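Local coordinates for DNA mismatch repair protein MutL (Aquifex aeolicus, PDB 6LZI) that probably binds and hydrolyses ATP through its N-terminal Bergerat-fold domain as part of DNA mismatch repair, and is captured here with ADP, at residues A[59-64]-A[114-119]; A[162-167]-A[187-192]; A[198-203]-A[262-267]. One frame throughout, in Å; residues are numbered along the deposited sequence.

Contact 1 of 3, residues A[59-64]-A[114-119]; sequences EDVEKV and KEIEVE
In the Bergerat ATP-binding fold, Val61 and Glu62 lie against Lys114 and Ile116 of strand 113-119. Val61 is on the short, weakly bonded helix 58-61, and its side chain points toward the strand. Its CG1 meets Ile116 CG2 at 3.8 Å, and the two branched side chains slide past each other in opposite directions. CG1 stands anti to the backbone N of Val61 (chi1 171°), which carries this methyl to the strand. The aliphatic chain of Lys114 also lies against the valine, with Lys114 CD 4.1 Å from Val61 CB. Beyond CD the lysine chain bends.

The strand is the second from one edge of the mixed sheet that backs the nucleotide pocket. Its neighbours 100-106 and 122-129 extend the apolar surface: Leu103 touches both Val61 and Ile116, and Ile123 touches both Ile116 and Glu62. Three residues after Val61, Val64 touches the bound ADP, while Val61 rests on Ile56, another residue of that pocket.

Glu62 and Ile116 cross at about a right angle. The glutamate uses its aliphatic part, with Glu62 CG 3.5 Å from Ile116 CD1. Ile116 CD1 is also 3.7 Å from Glu62 CA, so the end of the isoleucine lies close to the backbone of segment 59-64. The Glu62 chain then runs away from the strand.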
loop_
_atom_site.group_PDB
_atom_site.type_symbol
_atom_site.label_atom_id
_atom_site.label_comp_id
_atom_site.label_asym_id
_atom_site.label_seq_id
_atom_site.Cartn_x
_atom_site.Cartn_y
_atom_site.Cartn_z
ATOM N N GLU A 59 -21.768 15.343 4.270
ATOM C CA GLU A 59 -22.075 16.207 3.130
ATOM C C GLU A 59 -21.122 15.997 1.956
ATOM O O GLU A 59 -21.461 16.379 0.828
ATOM C CB GLU A 59 -22.073 17.681 3.561
ATOM C CG GLU A 59 -23.079 17.965 4.663
ATOM C CD GLU A 59 -23.437 19.430 4.775
ATOM O OE1 GLU A 59 -24.123 19.916 3.854
ATOM O OE2 GLU A 59 -23.044 20.090 5.771
ATOM N N ASP A 60 -19.964 15.363 2.176
ATOM C CA ASP A 60 -18.994 15.158 1.118
ATOM C C ASP A 60 -18.967 13.714 0.620
ATOM O O ASP A 60 -18.330 13.437 -0.409
ATOM C CB ASP A 60 -17.575 15.566 1.588
ATOM C CG ASP A 60 -17.462 17.055 1.984
ATOM O OD1 ASP A 60 -18.049 17.916 1.289
ATOM O OD2 ASP A 60 -16.788 17.381 2.993
ATOM N N VAL A 61 -19.637 12.786 1.315
ATOM C CA VAL A 61 -19.580 11.383 0.905
ATOM C C VAL A 61 -20.035 11.229 -0.550
ATOM O O VAL A 61 -19.357 10.575 -1.363
ATOM C CB VAL A 61 -20.404 10.505 1.869
ATOM C CG1 VAL A 61 -20.534 9.085 1.339
ATOM C CG2 VAL A 61 -19.747 10.485 3.228
ATOM N N GLU A 62 -21.163 11.879 -0.922
ATOM C CA GLU A 62 -21.714 11.640 -2.261
ATOM C C GLU A 62 -20.774 12.161 -3.345
ATOM O O GLU A 62 -20.625 11.534 -4.410
ATOM C CB GLU A 62 -23.099 12.281 -2.416
ATOM C CG GLU A 62 -23.979 11.521 -3.403
ATOM C CD GLU A 62 -25.059 12.372 -4.082
ATOM O OE1 GLU A 62 -25.805 13.091 -3.378
ATOM O OE2 GLU A 62 -25.153 12.317 -5.332
ATOM N N LYS A 63 -20.097 13.263 -3.046
ATOM C CA LYS A 63 -19.228 13.951 -3.994
ATOM C C LYS A 63 -18.070 13.073 -4.475
ATOM O O LYS A 63 -17.686 13.125 -5.650
ATOM C CB LYS A 63 -18.717 15.226 -3.311
ATOM C CG LYS A 63 -17.948 16.222 -4.163
ATOM C CD LYS A 63 -16.443 15.968 -4.068
ATOM C CE LYS A 63 -15.986 15.842 -2.611
ATOM N NZ LYS A 63 -14.753 15.012 -2.476
ATOM N N VAL A 64 -17.506 12.243 -3.589
ATOM C CA VAL A 64 -16.253 11.571 -3.906
ATOM C C VAL A 64 -16.404 10.476 -4.944
ATOM O O VAL A 64 -15.390 9.986 -5.451
ATOM C CB VAL A 64 -15.609 10.994 -2.628
ATOM C CG1 VAL A 64 -15.424 12.073 -1.587
ATOM C CG2 VAL A 64 -16.443 9.843 -2.081
ATOM N N LYS A 114 -21.926 7.403 7.162
ATOM C CA LYS A 114 -22.781 7.383 5.996
ATOM C C LYS A 114 -22.177 6.454 4.947
ATOM O O LYS A 114 -20.949 6.412 4.739
ATOM C CB LYS A 114 -22.975 8.839 5.461
ATOM C CG LYS A 114 -23.615 8.918 4.074
ATOM C CD LYS A 114 -24.036 10.304 3.679
ATOM C CE LYS A 114 -24.674 11.060 4.828
ATOM N NZ LYS A 114 -25.968 10.550 5.421
ATOM N N GLU A 115 -23.034 5.788 4.207
ATOM C CA GLU A 115 -22.581 4.790 3.241
ATOM C C GLU A 115 -23.190 5.095 1.875
ATOM O O GLU A 115 -24.369 5.397 1.784
ATOM C CB GLU A 115 -22.998 3.401 3.715
ATOM C CG GLU A 115 -22.729 2.382 2.623
ATOM C CD GLU A 115 -23.062 1.009 3.034
ATOM O OE1 GLU A 115 -22.497 0.554 4.017
ATOM O OE2 GLU A 115 -23.914 0.389 2.379
ATOM N N ILE A 116 -22.378 5.069 0.830
ATOM C CA ILE A 116 -22.885 5.274 -0.526
ATOM C C ILE A 116 -22.610 4.011 -1.314
ATOM O O ILE A 116 -21.592 3.332 -1.119
ATOM C CB ILE A 116 -22.232 6.501 -1.197
ATOM C CG1 ILE A 116 -22.822 6.738 -2.583
ATOM C CG2 ILE A 116 -20.717 6.352 -1.316
ATOM C CD1 ILE A 116 -22.831 8.200 -3.013
ATOM N N GLU A 117 -23.551 3.634 -2.151
ATOM C CA GLU A 117 -23.428 2.414 -2.916
ATOM C C GLU A 117 -23.555 2.745 -4.404
ATOM O O GLU A 117 -24.381 3.572 -4.807
ATOM C CB GLU A 117 -24.474 1.357 -2.497
ATOM C CG GLU A 117 -24.333 0.084 -3.313
ATOM C CD GLU A 117 -25.261 -1.042 -2.845
ATOM O OE1 GLU A 117 -26.235 -0.733 -2.153
ATOM O OE2 GLU A 117 -25.012 -2.222 -3.165
ATOM N N VAL A 118 -22.664 2.171 -5.201
ATOM C CA VAL A 118 -22.582 2.538 -6.615
ATOM C C VAL A 118 -22.385 1.249 -7.385
ATOM O O VAL A 118 -21.661 0.358 -6.938
ATOM C CB VAL A 118 -21.432 3.532 -6.897
ATOM C CG1 VAL A 118 -21.194 3.703 -8.382
ATOM C CG2 VAL A 118 -21.705 4.882 -6.223
ATOM N N GLU A 119 -22.982 1.161 -8.565
ATOM C CA GLU A 119 -22.693 0.061 -9.456
ATOM C C GLU A 119 -22.305 0.638 -10.805
ATOM O O GLU A 119 -23.117 1.321 -11.443
ATOM C CB GLU A 119 -23.903 -0.846 -9.606
ATOM C CG GLU A 119 -23.604 -2.113 -10.336
ATOM C CD GLU A 119 -24.869 -2.774 -10.825
ATOM O OE1 GLU A 119 -25.198 -2.614 -12.026
ATOM O OE2 GLU A 119 -25.535 -3.430 -9.992
#

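Contact 2 of 3, residues A[162-167]-A[187-192]; sequences KVLELI and ETLKLK
Ile167 and Leu189 form the tighter half of this contact, where helix 156-173 covers the edge strand 186-191 of the mixed sheet. Ile167 CG2 meets Leu189 CD1 at 3.9 Å. A chi1 of -59° sets Ile167 CG1 beside the backbone N and leaves CG2 anti to that N, turned to the strand, while the CG1 arm leads away. The two side chains cross obliquely, and both residues are buried. Val20 of helix 16-29 packs on Ile167 as well, joining the ATPase domain's first helix to the same apolar layer.

The axes of 162-167 and 187-191 run nearly parallel, 4° apart in direction and 10.1 Å at their closest approach. A classic beta bulge shapes the strand here: Thr188 and Leu189 both face Leu181 on the adjacent strand 178-183. The bulge lets two successive side chains point toward the helix.

Leu164 makes the looser half. Its CD1 lies 4.2 Å from Leu189 CB and only grazes Thr188 OG1, at 4.5 Å. Leu164 and Thr188 are both partly exposed, so this end of the contact borders solvent. The threonine hydroxyl turns to Ser183 OG instead, in a weak hydrogen bond. Leu181 touches both Leu164 and Thr188.

Between these two segments the contact rests on methyl and methylene packing, with no directional polar bond. The branched side chains therefore probably do much to set the spacing of 162-167 and 187-192.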
loop_
_atom_site.group_PDB
_atom_site.type_symbol
_atom_site.label_atom_id
_atom_site.label_comp_id
_atom_site.label_asym_id
_atom_site.label_seq_id
_atom_site.Cartn_x
_atom_site.Cartn_y
_atom_site.Cartn_z
ATOM N N LYS A 162 0.800 -9.699 -5.976
ATOM C CA LYS A 162 1.015 -8.295 -6.309
ATOM C C LYS A 162 0.487 -7.399 -5.204
ATOM O O LYS A 162 1.140 -6.434 -4.842
ATOM C CB LYS A 162 0.363 -7.929 -7.640
ATOM C CG LYS A 162 0.981 -8.615 -8.832
ATOM C CD LYS A 162 -0.045 -8.791 -9.954
ATOM C CE LYS A 162 -0.467 -7.474 -10.604
ATOM N NZ LYS A 162 -1.486 -7.649 -11.767
ATOM N N VAL A 163 -0.636 -7.782 -4.587
ATOM C CA VAL A 163 -1.210 -7.029 -3.486
ATOM C C VAL A 163 -0.344 -7.188 -2.246
ATOM O O VAL A 163 -0.085 -6.213 -1.529
ATOM C CB VAL A 163 -2.668 -7.485 -3.206
ATOM C CG1 VAL A 163 -3.141 -6.918 -1.832
ATOM C CG2 VAL A 163 -3.567 -7.010 -4.275
ATOM N N LEU A 164 0.198 -8.383 -2.037
ATOM C CA LEU A 164 1.119 -8.602 -0.914
ATOM C C LEU A 164 2.363 -7.729 -1.028
ATOM O O LEU A 164 2.729 -7.038 -0.051
ATOM C CB LEU A 164 1.515 -10.069 -0.809
ATOM C CG LEU A 164 2.466 -10.392 0.370
ATOM C CD1 LEU A 164 1.903 -9.925 1.663
ATOM C CD2 LEU A 164 2.682 -11.924 0.410
ATOM N N GLU A 165 2.981 -7.703 -2.237
ATOM C CA GLU A 165 4.144 -6.836 -2.475
ATOM C C GLU A 165 3.816 -5.350 -2.307
ATOM O O GLU A 165 4.606 -4.593 -1.733
ATOM C CB GLU A 165 4.707 -7.038 -3.895
ATOM C CG GLU A 165 5.595 -8.293 -4.057
ATOM C CD GLU A 165 6.628 -8.413 -2.935
ATOM O OE1 GLU A 165 6.554 -9.384 -2.134
ATOM O OE2 GLU A 165 7.480 -7.497 -2.824
ATOM N N LEU A 166 2.682 -4.901 -2.845
ATOM C CA LEU A 166 2.255 -3.513 -2.651
ATOM C C LEU A 166 2.123 -3.146 -1.187
ATOM O O LEU A 166 2.528 -2.058 -0.788
ATOM C CB LEU A 166 0.920 -3.266 -3.367
ATOM C CG LEU A 166 0.358 -1.859 -3.176
ATOM C CD1 LEU A 166 1.177 -0.849 -4.028
ATOM C CD2 LEU A 166 -1.166 -1.776 -3.473
ATOM N N ILE A 167 1.485 -3.998 -0.380
ATOM C CA ILE A 167 1.307 -3.619 1.038
ATOM C C ILE A 167 2.655 -3.609 1.754
ATOM O O ILE A 167 2.920 -2.737 2.581
ATOM C CB ILE A 167 0.315 -4.553 1.753
ATOM C CG1 ILE A 167 -1.057 -4.503 1.060
ATOM C CG2 ILE A 167 0.281 -4.132 3.258
ATOM C CD1 ILE A 167 -1.698 -3.094 0.971
ATOM N N GLU A 187 -5.114 -14.327 7.716
ATOM C CA GLU A 187 -4.374 -13.106 8.022
ATOM C C GLU A 187 -2.972 -13.291 7.460
ATOM O O GLU A 187 -2.134 -13.932 8.097
ATOM C CB GLU A 187 -4.358 -12.865 9.529
ATOM C CG GLU A 187 -4.158 -11.399 9.956
ATOM C CD GLU A 187 -3.976 -11.214 11.481
ATOM O OE1 GLU A 187 -4.541 -10.255 12.061
ATOM O OE2 GLU A 187 -3.224 -12.003 12.097
ATOM N N THR A 188 -2.703 -12.791 6.243
ATOM C CA THR A 188 -1.399 -13.098 5.674
ATOM C C THR A 188 -0.314 -12.059 5.986
ATOM O O THR A 188 0.865 -12.358 5.790
ATOM C CB THR A 188 -1.465 -13.334 4.186
ATOM O OG1 THR A 188 -1.584 -12.102 3.491
ATOM C CG2 THR A 188 -2.627 -14.328 3.853
ATOM N N LEU A 189 -0.659 -10.896 6.522
ATOM C CA LEU A 189 0.391 -9.918 6.833
ATOM C C LEU A 189 -0.114 -9.122 8.023
ATOM O O LEU A 189 -1.287 -8.742 8.045
ATOM C CB LEU A 189 0.713 -9.033 5.614
ATOM C CG LEU A 189 1.662 -7.823 5.526
ATOM C CD1 LEU A 189 1.087 -6.604 6.215
ATOM C CD2 LEU A 189 3.046 -8.135 6.057
ATOM N N LYS A 190 0.728 -8.943 9.042
ATOM C CA LYS A 190 0.339 -8.130 10.194
ATOM C C LYS A 190 1.595 -7.405 10.604
ATOM O O LYS A 190 2.559 -8.063 11.010
ATOM C CB LYS A 190 -0.156 -8.932 11.403
ATOM C CG LYS A 190 -1.231 -9.863 11.157
ATOM C CD LYS A 190 -0.798 -11.129 10.391
ATOM C CE LYS A 190 0.342 -11.904 11.022
ATOM N NZ LYS A 190 1.080 -12.599 9.920
ATOM N N LEU A 191 1.593 -6.091 10.462
ATOM C CA LEU A 191 2.728 -5.261 10.852
ATOM C C LEU A 191 2.265 -4.200 11.834
ATOM O O LEU A 191 1.420 -3.388 11.490
ATOM C CB LEU A 191 3.327 -4.595 9.613
ATOM C CG LEU A 191 3.899 -5.725 8.754
ATOM C CD1 LEU A 191 4.204 -5.177 7.396
ATOM C CD2 LEU A 191 5.161 -6.280 9.415
ATOM N N LYS A 192 2.823 -4.202 13.061
ATOM C CA LYS A 192 2.484 -3.169 14.021
ATOM C C LYS A 192 3.464 -2.019 13.921
ATOM O O LYS A 192 4.553 -2.139 13.342
ATOM C CB LYS A 192 2.483 -3.747 15.425
ATOM C CG LYS A 192 1.542 -4.975 15.343
ATOM C CD LYS A 192 0.134 -4.587 15.491
ATOM C CE LYS A 192 -0.624 -5.719 16.214
ATOM N NZ LYS A 192 -2.091 -5.576 16.031
#

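Contact 3 of 3, residues A[198-203]-A[262-267]; sequences ERVEEV and VLYAEL
Tyr264 OH gives a hydrogen bond to the backbone oxygen of Leu172 and also touches Val200 CG2, at 3.7 Å. The phenol thus reaches from strand 260-266 to helix 156-173, and its OH also meets helix 196-204. The strand is the middle one of the five-stranded sheet in the second domain, whose family belongs to the S5 clan. It lies parallel to strand 232-237; strand 240-242 and helix 245-254 come between them along the chain. The contact therefore sits where this sheet meets helix 196-204 and helix 156-173, which also packs on the eight-stranded sheet.

Val200 is the helix side of the contact and uses both its methyls. CG1 is anti to the backbone N (chi1 176°) and meets Val262 CG2 at 4.0 Å. These two valines reach toward each other, tip to tip. Both are buried, and Phe223 of strand 219-225 packs on Val200 beside them. Leu172 touches Val200 too, so the residue that accepts the tyrosine's bond also lines the apolar side.

Val200 and Tyr264 slide past each other in opposite directions. The tyrosine is partly exposed, and its ring meets that of Phe236 with the planes about 20° apart. The hydrogen bond to Leu172 probably helps hold the phenol end in place.

Next to Val200 in the helix, the end of Arg199 leads away from the strand. Its NH1 bonds to Ala171 O, and its NH2 bonds to both Val177 O and Lys192 O. The guanidinium so ties the helix to the backbone at these three residues. Val200 CG2 is 4.4 Å from Tyr264 CE1, at the ring edge near its plane.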
loop_
_atom_site.group_PDB
_atom_site.type_symbol
_atom_site.label_atom_id
_atom_site.label_comp_id
_atom_site.label_asym_id
_atom_site.label_seq_id
_atom_site.Cartn_x
_atom_site.Cartn_y
_atom_site.Cartn_z
ATOM N N GLU A 198 13.060 -1.779 12.755
ATOM C CA GLU A 198 12.179 -2.866 13.187
ATOM C C GLU A 198 11.196 -3.248 12.090
ATOM O O GLU A 198 10.910 -4.446 11.893
ATOM C CB GLU A 198 11.404 -2.491 14.443
ATOM C CG GLU A 198 12.278 -2.478 15.644
ATOM C CD GLU A 198 11.803 -1.507 16.711
ATOM O OE1 GLU A 198 10.723 -0.863 16.561
ATOM O OE2 GLU A 198 12.532 -1.391 17.723
ATOM N N ARG A 199 10.695 -2.238 11.347
ATOM C CA ARG A 199 9.700 -2.482 10.307
ATOM C C ARG A 199 10.330 -3.200 9.109
ATOM O O ARG A 199 9.757 -4.162 8.577
ATOM C CB ARG A 199 9.079 -1.145 9.896
ATOM C CG ARG A 199 8.198 -1.164 8.629
ATOM C CD ARG A 199 7.077 -2.216 8.737
ATOM N NE ARG A 199 6.163 -1.886 9.827
ATOM C CZ ARG A 199 5.134 -1.059 9.752
ATOM N NH1 ARG A 199 4.775 -0.368 8.656
ATOM N NH2 ARG A 199 4.366 -0.958 10.826
ATOM N N VAL A 200 11.537 -2.801 8.722
ATOM C CA VAL A 200 12.248 -3.545 7.690
ATOM C C VAL A 200 12.408 -4.995 8.082
ATOM O O VAL A 200 12.226 -5.891 7.261
ATOM C CB VAL A 200 13.608 -2.886 7.411
ATOM C CG1 VAL A 200 14.378 -3.717 6.427
ATOM C CG2 VAL A 200 13.278 -1.570 6.751
ATOM N N GLU A 201 12.813 -5.227 9.321
ATOM C CA GLU A 201 13.167 -6.567 9.735
ATOM C C GLU A 201 11.927 -7.454 9.828
ATOM O O GLU A 201 11.984 -8.640 9.471
ATOM C CB GLU A 201 13.963 -6.469 11.014
ATOM C CG GLU A 201 15.314 -5.876 10.685
ATOM C CD GLU A 201 16.220 -5.682 11.856
ATOM O OE1 GLU A 201 17.397 -5.416 11.608
ATOM O OE2 GLU A 201 15.778 -5.837 13.015
ATOM N N GLU A 202 10.814 -6.887 10.308
ATOM C CA GLU A 202 9.555 -7.636 10.336
ATOM C C GLU A 202 9.138 -8.020 8.921
ATOM O O GLU A 202 8.724 -9.163 8.680
ATOM C CB GLU A 202 8.454 -6.823 11.027
ATOM C CG GLU A 202 8.660 -6.589 12.512
ATOM C CD GLU A 202 8.814 -7.882 13.317
ATOM O OE1 GLU A 202 8.024 -8.849 13.143
ATOM O OE2 GLU A 202 9.765 -7.925 14.102
ATOM N N VAL A 203 9.248 -7.066 7.971
ATOM C CA VAL A 203 8.806 -7.297 6.583
ATOM C C VAL A 203 9.620 -8.410 5.944
ATOM O O VAL A 203 9.073 -9.307 5.296
ATOM C CB VAL A 203 8.908 -6.005 5.751
ATOM C CG1 VAL A 203 8.823 -6.305 4.133
ATOM C CG2 VAL A 203 7.827 -5.007 6.139
ATOM N N VAL A 262 17.698 -2.638 1.304
ATOM C CA VAL A 262 16.586 -1.713 1.298
ATOM C C VAL A 262 17.185 -0.341 1.405
ATOM O O VAL A 262 17.753 0.012 2.441
ATOM C CB VAL A 262 15.588 -1.952 2.440
ATOM C CG1 VAL A 262 14.410 -0.990 2.280
ATOM C CG2 VAL A 262 15.166 -3.424 2.485
ATOM N N LEU A 263 17.053 0.443 0.347
ATOM C CA LEU A 263 17.710 1.731 0.252
ATOM C C LEU A 263 16.680 2.849 0.296
ATOM O O LEU A 263 15.790 2.922 -0.558
ATOM C CB LEU A 263 18.535 1.829 -1.030
ATOM C CG LEU A 263 19.145 3.196 -1.364
ATOM C CD1 LEU A 263 20.265 3.560 -0.394
ATOM C CD2 LEU A 263 19.658 3.198 -2.793
ATOM N N TYR A 264 16.824 3.724 1.280
ATOM C CA TYR A 264 16.034 4.949 1.391
ATOM C C TYR A 264 16.912 6.112 0.975
ATOM O O TYR A 264 17.862 6.464 1.680
ATOM C CB TYR A 264 15.538 5.144 2.824
ATOM C CG TYR A 264 14.621 4.027 3.258
ATOM C CD1 TYR A 264 15.139 2.817 3.777
ATOM C CD2 TYR A 264 13.257 4.180 3.124
ATOM C CE1 TYR A 264 14.233 1.802 4.166
ATOM C CE2 TYR A 264 12.362 3.150 3.491
ATOM C CZ TYR A 264 12.896 1.985 4.034
ATOM O OH TYR A 264 12.054 0.948 4.384
ATOM N N ALA A 265 16.606 6.694 -0.178
ATOM C CA ALA A 265 17.341 7.829 -0.703
ATOM C C ALA A 265 16.485 9.081 -0.556
ATOM O O ALA A 265 15.280 9.056 -0.827
ATOM C CB ALA A 265 17.706 7.610 -2.173
ATOM N N GLU A 266 17.123 10.163 -0.127
ATOM C CA GLU A 266 16.519 11.482 -0.022
ATOM C C GLU A 266 17.335 12.426 -0.889
ATOM O O GLU A 266 18.534 12.608 -0.652
ATOM C CB GLU A 266 16.505 11.957 1.428
ATOM C CG GLU A 266 15.372 12.919 1.781
ATOM C CD GLU A 266 15.824 13.936 2.805
ATOM O OE1 GLU A 266 16.815 14.653 2.533
ATOM O OE2 GLU A 266 15.225 13.986 3.902
ATOM N N LEU A 267 16.693 13.013 -1.890
ATOM C CA LEU A 267 17.346 13.899 -2.836
ATOM C C LEU A 267 16.498 15.145 -3.042
ATOM O O LEU A 267 15.262 15.081 -2.952
ATOM C CB LEU A 267 17.571 13.199 -4.185
ATOM C CG LEU A 267 18.717 12.187 -4.207
ATOM C CD1 LEU A 267 18.275 10.845 -4.784
ATOM C CD2 LEU A 267 19.909 12.755 -4.980
#

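In the fold
Contacts 1 and 2 reach the same eight-stranded sheet from different elements, with centres 28 Å apart. Contact 1 sits far out beside the nucleotide pocket and borrows the aliphatic parts of charged residues. Contact 2 lies nearer the centre of the chain and is built mainly from leucine and isoleucine. Both are partly buried; contact 3 is buried and belongs to the second domain, across the chain's centre from contact 1. Contact 3 differs in bringing in a polar group held by helix 156-173, the helix it shares with contact 2. Contacts 2 and 3 also touch directly, where Leu191 packs on Glu202 and Val203.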